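Local coordinates for spore coat polysaccharide biosynthesis protein SpsE (Bacillus subtilis, PDB 1VLI), which probably acts as an N-acylneuraminate-9-phosphate synthase or a related sugar-acid synthase in making spore coat polysaccharide, at residues Phe63-Ala68 with Phe117-Cys122; Ser136-Ala141 with Ala155-Pro160; Pro234-Arg239 with Lys289-Lys294. All coordinates share one frame; numbering follows the deposited sequence.

Contact 1 of 3, residues Phe63-Ala68 with Phe117-Cys122; sequences FQMFQA and FLSTVC
The side chains of F63 and F117 cross at about a right angle, CD2 of F63 lying 3.7 Å from CE1 of F117. With CG anti to the backbone N (chi1 177°), the F117 ring swings toward segment 63-68, and M65, a selenomethionine, meets it as well. M65 SE sits at the ring's edge, 5.3 Å from the F117 centroid, a Met-aromatic contact. Closer to the backbone, M65 CG rests 3.4 Å from S119 OG. M65 CB covers one face of the F66 ring near its rim, while the edge of that ring is turned to the other segment: F66 CD2 is 3.3 Å from T120 O, which lies near the ring plane. The backbones run roughly parallel. F63 N donates to L118 O over 3.1 Å, and S119 OG donates to F63 O at a modelled length so short that its exact value is doubtful. Beyond these bonds the segments part, and two waters fill in: one joins F63 O to T120 OG1, the other takes the N-H of M65 and donates to T120 O. The contact lies where neighbouring parallel strands of the TIM barrel run out at their C-terminal ends, with the Q64 side chain about 9 Å from the bound zinc ion. L107 and C110 of helix 103-112 pack on F117, helix 124-131 brings L130 against M65 and S126 against F66, and the strands 60-63 and 116-118 are joined further by the backbone bond of L118 with V61.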
# COMPACT_ATOMS: atom_id res chain seq x y z
N PHE A 63 -8.09 5.13 6.00
CA PHE A 63 -9.34 4.41 5.67
C PHE A 63 -9.31 3.79 4.28
O PHE A 63 -8.74 4.37 3.34
CB PHE A 63 -10.55 5.37 5.74
CG PHE A 63 -10.94 5.75 7.15
CD1 PHE A 63 -11.82 4.96 7.89
CD2 PHE A 63 -10.41 6.88 7.75
CE1 PHE A 63 -12.16 5.27 9.19
CE2 PHE A 63 -10.75 7.22 9.08
CZ PHE A 63 -11.62 6.40 9.79
N GLN A 64 -9.92 2.62 4.13
CA GLN A 64 -10.15 2.04 2.80
C GLN A 64 -11.29 2.76 2.09
O GLN A 64 -12.40 2.88 2.63
CB GLN A 64 -10.51 0.57 2.91
CG GLN A 64 -10.18 -0.25 1.67
CD GLN A 64 -10.58 -1.71 1.83
OE1 GLN A 64 -11.46 -2.19 1.13
NE2 GLN A 64 -9.93 -2.41 2.75
N MSE A 65 -11.02 3.25 0.89
CA MSE A 65 -12.05 3.91 0.11
C MSE A 65 -12.63 3.05 -0.99
O MSE A 65 -13.79 3.19 -1.33
CB MSE A 65 -11.55 5.22 -0.46
CG MSE A 65 -11.53 6.32 0.59
SE MSE A 65 -11.08 8.05 -0.20
CE MSE A 65 -12.45 8.15 -1.53
N PHE A 66 -11.83 2.15 -1.54
CA PHE A 66 -12.25 1.40 -2.70
C PHE A 66 -12.40 -0.10 -2.42
O PHE A 66 -11.65 -0.66 -1.61
CB PHE A 66 -11.32 1.70 -3.87
CG PHE A 66 -11.08 3.17 -4.05
CD1 PHE A 66 -12.00 3.97 -4.75
CD2 PHE A 66 -9.99 3.79 -3.46
CE1 PHE A 66 -11.79 5.33 -4.88
CE2 PHE A 66 -9.78 5.16 -3.58
CZ PHE A 66 -10.68 5.93 -4.29
N GLN A 67 -13.41 -0.71 -3.06
CA GLN A 67 -13.72 -2.14 -2.89
C GLN A 67 -12.72 -3.03 -3.62
O GLN A 67 -12.19 -2.61 -4.65
CB GLN A 67 -15.12 -2.44 -3.38
CG GLN A 67 -16.17 -2.15 -2.35
CD GLN A 67 -17.57 -2.44 -2.87
OE1 GLN A 67 -17.73 -3.12 -3.90
NE2 GLN A 67 -18.58 -1.93 -2.17
N ALA A 68 -12.50 -4.24 -3.09
CA ALA A 68 -11.45 -5.13 -3.60
C ALA A 68 -11.75 -5.76 -4.98
O ALA A 68 -10.83 -6.07 -5.75
CB ALA A 68 -11.11 -6.22 -2.57
N PHE A 117 -5.67 12.56 7.01
CA PHE A 117 -6.41 11.51 6.34
C PHE A 117 -5.60 10.98 5.18
O PHE A 117 -5.08 11.75 4.36
CB PHE A 117 -7.73 12.06 5.82
CG PHE A 117 -8.55 11.06 5.04
CD1 PHE A 117 -9.47 10.23 5.69
CD2 PHE A 117 -8.38 10.92 3.66
CE1 PHE A 117 -10.22 9.29 4.96
CE2 PHE A 117 -9.12 9.98 2.93
CZ PHE A 117 -10.04 9.17 3.58
N LEU A 118 -5.51 9.65 5.13
CA LEU A 118 -4.87 8.94 4.02
C LEU A 118 -5.70 7.77 3.54
O LEU A 118 -6.40 7.12 4.32
CB LEU A 118 -3.50 8.42 4.44
CG LEU A 118 -2.42 9.45 4.78
CD1 LEU A 118 -1.26 8.66 5.31
CD2 LEU A 118 -2.01 10.25 3.57
N SER A 119 -5.61 7.49 2.25
CA SER A 119 -6.18 6.26 1.72
C SER A 119 -5.26 5.62 0.66
O SER A 119 -4.19 6.16 0.33
CB SER A 119 -7.55 6.57 1.12
OG SER A 119 -8.34 5.41 1.11
N THR A 120 -5.73 4.52 0.09
CA THR A 120 -4.99 3.72 -0.88
C THR A 120 -5.66 3.74 -2.24
O THR A 120 -6.89 3.61 -2.33
CB THR A 120 -4.95 2.27 -0.38
OG1 THR A 120 -4.45 2.27 0.95
CG2 THR A 120 -3.96 1.43 -1.14
N VAL A 121 -4.86 3.86 -3.30
CA VAL A 121 -5.37 3.73 -4.66
C VAL A 121 -4.86 2.47 -5.35
O VAL A 121 -3.75 1.99 -5.06
CB VAL A 121 -5.12 4.99 -5.51
CG1 VAL A 121 -5.77 6.16 -4.84
CG2 VAL A 121 -3.67 5.25 -5.71
N CYS A 122 -5.67 1.92 -6.26
CA CYS A 122 -5.30 0.71 -6.99
C CYS A 122 -5.49 0.76 -8.51
O CYS A 122 -5.30 -0.25 -9.18
CB CYS A 122 -6.08 -0.49 -6.44
SG CYS A 122 -7.87 -0.18 -6.37
O HOH W 1 -6.67 1.99 2.68
O HOH W 2 -8.78 2.08 -0.60

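Contact 2 of 3, residues Ser136-Ala141 with Ala155-Pro160; sequences SAFKIA and ARLNRP
F138 N donates an almost straight hydrogen bond to P160 O (3.0 Å, 168°), while the touching parts of the two backbones, 136-138 and 157-160, run nearly perpendicular. The pair closes a beta-alpha-beta crossover of the TIM barrel: strand 138-140 leads through helix 148-155 to the adjacent parallel strand 161-164, and the loop between helix and strand passes beside the start of strand 138-140. A type I turn from A155 to N158 ends the helix, and N158, the first residue to leave helical angles, has positive phi, consistent with the chain reversing there toward strand 161-164.

The F138 side chain gathers the loop. Its CG is anti to the carbonyl carbon (chi1 -70°), which carries the ring out beside the loop and brings its far end to L157, whose CD1 lies 3.6 Å from F138 CZ, the two side chains crossing at about a right angle. R159 places its CB 3.8 Å from F138 CE2, and P160 O borders the same ring near its plane, so one carbonyl both accepts the F138 N-H and flanks the aromatic edge. Outside the pair, L130 and Q131 of helix 124-131 and V154 of helix 148-155 also pack on F138.

P160 fits against the residues that precede the strand. P160 CB meets A137 CB at 3.9 Å, and P160 CD lies 3.4 Å from S136 O.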
# COMPACT_ATOMS: atom_id res chain seq x y z
N SER A 136 -2.87 14.22 0.80
CA SER A 136 -1.50 14.56 1.25
C SER A 136 -0.44 13.56 0.76
O SER A 136 0.76 13.82 0.83
CB SER A 136 -1.43 14.66 2.78
OG SER A 136 -2.40 15.57 3.31
N ALA A 137 -0.88 12.41 0.26
CA ALA A 137 0.02 11.35 -0.17
C ALA A 137 -0.87 10.30 -0.73
O ALA A 137 -2.08 10.27 -0.41
CB ALA A 137 0.83 10.79 1.00
N PHE A 138 -0.27 9.49 -1.60
CA PHE A 138 -0.91 8.33 -2.18
C PHE A 138 -0.20 7.13 -1.58
O PHE A 138 1.01 7.10 -1.48
CB PHE A 138 -0.75 8.34 -3.69
CG PHE A 138 -1.54 9.42 -4.38
CD1 PHE A 138 -2.90 9.25 -4.66
CD2 PHE A 138 -0.92 10.60 -4.78
CE1 PHE A 138 -3.64 10.25 -5.33
CE2 PHE A 138 -1.65 11.62 -5.45
CZ PHE A 138 -3.02 11.45 -5.71
N LYS A 139 -1.00 6.16 -1.14
CA LYS A 139 -0.55 4.94 -0.57
C LYS A 139 -0.82 3.85 -1.62
O LYS A 139 -1.84 3.84 -2.26
CB LYS A 139 -1.23 4.68 0.79
CG LYS A 139 -0.91 3.29 1.41
CD LYS A 139 0.40 3.27 2.20
CE LYS A 139 0.81 1.86 2.62
NZ LYS A 139 1.36 1.03 1.48
N ILE A 140 0.15 2.97 -1.85
CA ILE A 140 0.02 1.88 -2.82
C ILE A 140 0.24 0.58 -2.04
O ILE A 140 1.16 0.50 -1.27
CB ILE A 140 1.09 2.02 -3.92
CG1 ILE A 140 1.07 3.42 -4.58
CG2 ILE A 140 1.01 0.84 -4.92
CD1 ILE A 140 -0.07 3.68 -5.51
N ALA A 141 -0.64 -0.40 -2.22
CA ALA A 141 -0.54 -1.69 -1.55
C ALA A 141 0.57 -2.54 -2.20
O ALA A 141 0.99 -2.27 -3.35
CB ALA A 141 -1.91 -2.46 -1.68
N ALA A 155 2.53 9.15 -9.96
CA ALA A 155 3.76 9.94 -9.81
C ALA A 155 3.61 11.35 -10.43
O ALA A 155 4.15 12.31 -9.90
CB ALA A 155 4.93 9.22 -10.41
N ARG A 156 2.87 11.46 -11.53
CA ARG A 156 2.73 12.73 -12.24
C ARG A 156 1.87 13.77 -11.51
O ARG A 156 1.81 14.92 -11.92
CB ARG A 156 2.17 12.52 -13.64
CG ARG A 156 3.20 12.08 -14.64
CD ARG A 156 2.61 11.65 -15.95
NE ARG A 156 3.60 10.95 -16.74
CZ ARG A 156 3.41 10.50 -17.98
NH1 ARG A 156 2.24 10.68 -18.59
NH2 ARG A 156 4.40 9.86 -18.61
N LEU A 157 1.20 13.35 -10.44
CA LEU A 157 0.36 14.24 -9.67
C LEU A 157 1.17 15.03 -8.66
O LEU A 157 0.66 15.93 -8.00
CB LEU A 157 -0.74 13.44 -8.99
CG LEU A 157 -1.65 12.72 -9.98
CD1 LEU A 157 -2.57 11.72 -9.27
CD2 LEU A 157 -2.44 13.77 -10.80
N ASN A 158 2.44 14.66 -8.53
CA ASN A 158 3.41 15.35 -7.67
C ASN A 158 3.18 15.41 -6.16
O ASN A 158 3.66 16.29 -5.47
CB ASN A 158 3.85 16.69 -8.25
CG ASN A 158 5.29 16.63 -8.78
OD1 ASN A 158 5.49 16.60 -10.00
ND2 ASN A 158 6.31 16.54 -7.86
N ARG A 159 2.51 14.40 -5.65
CA ARG A 159 2.37 14.25 -4.24
C ARG A 159 3.25 13.12 -3.74
O ARG A 159 3.73 12.27 -4.53
CB ARG A 159 0.90 14.02 -3.91
CG ARG A 159 0.09 15.31 -3.97
CD ARG A 159 0.51 16.32 -2.87
NE ARG A 159 0.03 17.68 -3.12
CZ ARG A 159 0.65 18.58 -3.90
NH1 ARG A 159 1.79 18.26 -4.52
NH2 ARG A 159 0.12 19.78 -4.06
N PRO A 160 3.52 13.12 -2.44
CA PRO A 160 4.24 12.02 -1.83
C PRO A 160 3.64 10.65 -2.16
O PRO A 160 2.43 10.50 -2.35
CB PRO A 160 4.13 12.33 -0.34
CG PRO A 160 4.10 13.81 -0.32
CD PRO A 160 3.21 14.17 -1.46

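Contact 3 of 3, residues Pro234-Arg239 with Lys289-Lys294; sequences PCAAVR and KPVSEK
R239 of segment 234-239 lays its side chain against the side chain and carbonyl of K289, the carbonyl of P290 and the side chain of V291, and here the packing is close. R239 CD is 3.1 Å from K289 O and 3.4 Å from K289 CB. The chain then bends at chi3 (97°), which turns the guanidinium back over its own helix: A236 CA lies above one face, near the rim, and K289 CD lies 3.9 Å above the opposite face, also toward the rim. At the edge of the group, P290 O is only 2.8 Å from R239 NH1, but the angle is too poor for a hydrogen bond. V291 CG2 fills the corner, 3.4 Å from R239 NH1 and 3.9 Å from A236 CB, so that a methyl-to-methyl contact continues the packing one helical turn back. T279 of helix 266-285 also touches R239.

The other side is looser. K289 and P290 are exposed, and the end of the lysine leads away from the helix, its NZ forming a long, weak ion pair with E282. Past V291 the segment turns away from helix 232-239: S292 is the N-cap of helix 293-296, its OG accepting the backbone N-H of L295.

With an alanine here in place of R239, K289 would probably lose the surface its CB and CD lie on and V291 part of its own, leaving a gap between helix and loop. The chemistry is that of a cation held by shape more than by directed bonds: the buried R239 NE has no partner in the model, and the nearby carbonyls of K289 and P290 probably give the positive charge a general electrostatic stabilisation.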
# COMPACT_ATOMS: atom_id res chain seq x y z
N PRO A 234 7.12 -2.44 16.47
CA PRO A 234 7.21 -0.98 16.19
C PRO A 234 8.51 -0.33 16.73
O PRO A 234 9.23 0.31 15.97
CB PRO A 234 5.91 -0.38 16.83
CG PRO A 234 4.91 -1.53 16.80
CD PRO A 234 5.81 -2.81 17.03
N CYS A 235 8.81 -0.51 18.01
CA CYS A 235 9.99 0.09 18.61
C CYS A 235 11.32 -0.47 18.07
O CYS A 235 12.26 0.29 17.86
CB CYS A 235 9.96 -0.08 20.12
SG CYS A 235 8.68 0.94 20.89
N ALA A 236 11.39 -1.78 17.86
CA ALA A 236 12.61 -2.39 17.32
C ALA A 236 12.85 -1.81 15.93
O ALA A 236 13.96 -1.41 15.61
CB ALA A 236 12.48 -3.88 17.29
N ALA A 237 11.80 -1.70 15.13
CA ALA A 237 11.89 -1.09 13.79
C ALA A 237 12.44 0.34 13.84
O ALA A 237 13.34 0.68 13.06
CB ALA A 237 10.54 -1.11 13.11
N VAL A 238 11.87 1.15 14.75
CA VAL A 238 12.27 2.54 14.91
C VAL A 238 13.75 2.61 15.27
O VAL A 238 14.50 3.41 14.71
CB VAL A 238 11.40 3.26 15.99
CG1 VAL A 238 12.06 4.56 16.51
CG2 VAL A 238 10.03 3.54 15.44
N ARG A 239 14.18 1.75 16.18
CA ARG A 239 15.59 1.80 16.55
C ARG A 239 16.53 1.12 15.54
O ARG A 239 17.73 1.17 15.71
CB ARG A 239 15.84 1.48 18.04
CG ARG A 239 16.13 0.06 18.45
CD ARG A 239 16.11 -0.12 20.00
NE ARG A 239 14.80 -0.62 20.40
CZ ARG A 239 14.49 -1.92 20.54
NH1 ARG A 239 15.42 -2.89 20.37
NH2 ARG A 239 13.22 -2.24 20.86
N LYS A 289 20.33 -0.10 22.75
CA LYS A 289 19.28 -1.15 22.63
C LYS A 289 19.29 -2.07 21.41
O LYS A 289 18.76 -1.71 20.34
CB LYS A 289 17.88 -0.59 22.91
CG LYS A 289 17.22 -1.16 24.19
CD LYS A 289 15.72 -0.66 24.18
CE LYS A 289 15.07 -0.99 25.55
NZ LYS A 289 15.12 0.25 26.57
N PRO A 290 19.87 -3.28 21.56
CA PRO A 290 19.96 -4.25 20.46
C PRO A 290 18.58 -4.79 20.08
O PRO A 290 17.60 -4.54 20.80
CB PRO A 290 20.81 -5.38 21.06
CG PRO A 290 21.44 -4.79 22.26
CD PRO A 290 20.42 -3.83 22.80
N VAL A 291 18.49 -5.50 18.95
CA VAL A 291 17.22 -6.11 18.53
C VAL A 291 17.45 -7.62 18.42
O VAL A 291 18.48 -8.03 17.91
CB VAL A 291 16.75 -5.54 17.16
CG1 VAL A 291 15.65 -6.40 16.56
CG2 VAL A 291 16.33 -4.09 17.31
N SER A 292 16.50 -8.42 18.91
CA SER A 292 16.63 -9.88 18.96
C SER A 292 16.87 -10.57 17.60
O SER A 292 16.50 -10.06 16.55
CB SER A 292 15.42 -10.51 19.67
OG SER A 292 14.27 -10.58 18.85
N GLU A 293 17.53 -11.73 17.65
CA GLU A 293 17.72 -12.59 16.48
C GLU A 293 16.39 -12.91 15.81
O GLU A 293 16.34 -13.07 14.59
CB GLU A 293 18.30 -13.91 16.93
CG GLU A 293 19.15 -14.57 15.87
CD GLU A 293 20.50 -13.91 15.77
OE1 GLU A 293 20.59 -12.85 15.09
OE2 GLU A 293 21.47 -14.44 16.37
N LYS A 294 15.34 -12.99 16.64
CA LYS A 294 14.03 -13.46 16.24
C LYS A 294 13.39 -12.37 15.40
O LYS A 294 12.81 -12.66 14.37
CB LYS A 294 13.18 -13.81 17.48
CG LYS A 294 11.72 -14.27 17.17
CD LYS A 294 11.06 -15.16 18.25
CE LYS A 294 10.70 -14.39 19.56
NZ LYS A 294 9.51 -13.46 19.46

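Overall arrangement
Followed from the N terminus, the three contacts come in series, none nested in or crossing another. Contact 1 closes the excursion from the end of strand 60-63 through helices 89-92 and 103-112 to strand 116-118. Contact 2 closes a much shorter loop around helix 148-155. The two touch, since V121 N probably donates to K139 O, which links strand 138-140 to segment 117-122, and L118 CD2 packs on A137 CB; together they bridge the two outermost strands of the parallel sheet and so round off the barrel. Contact 3 stands apart, its centre about 30 Å from that of contact 1, and ties helix 232-239 to the chain following helix 266-285.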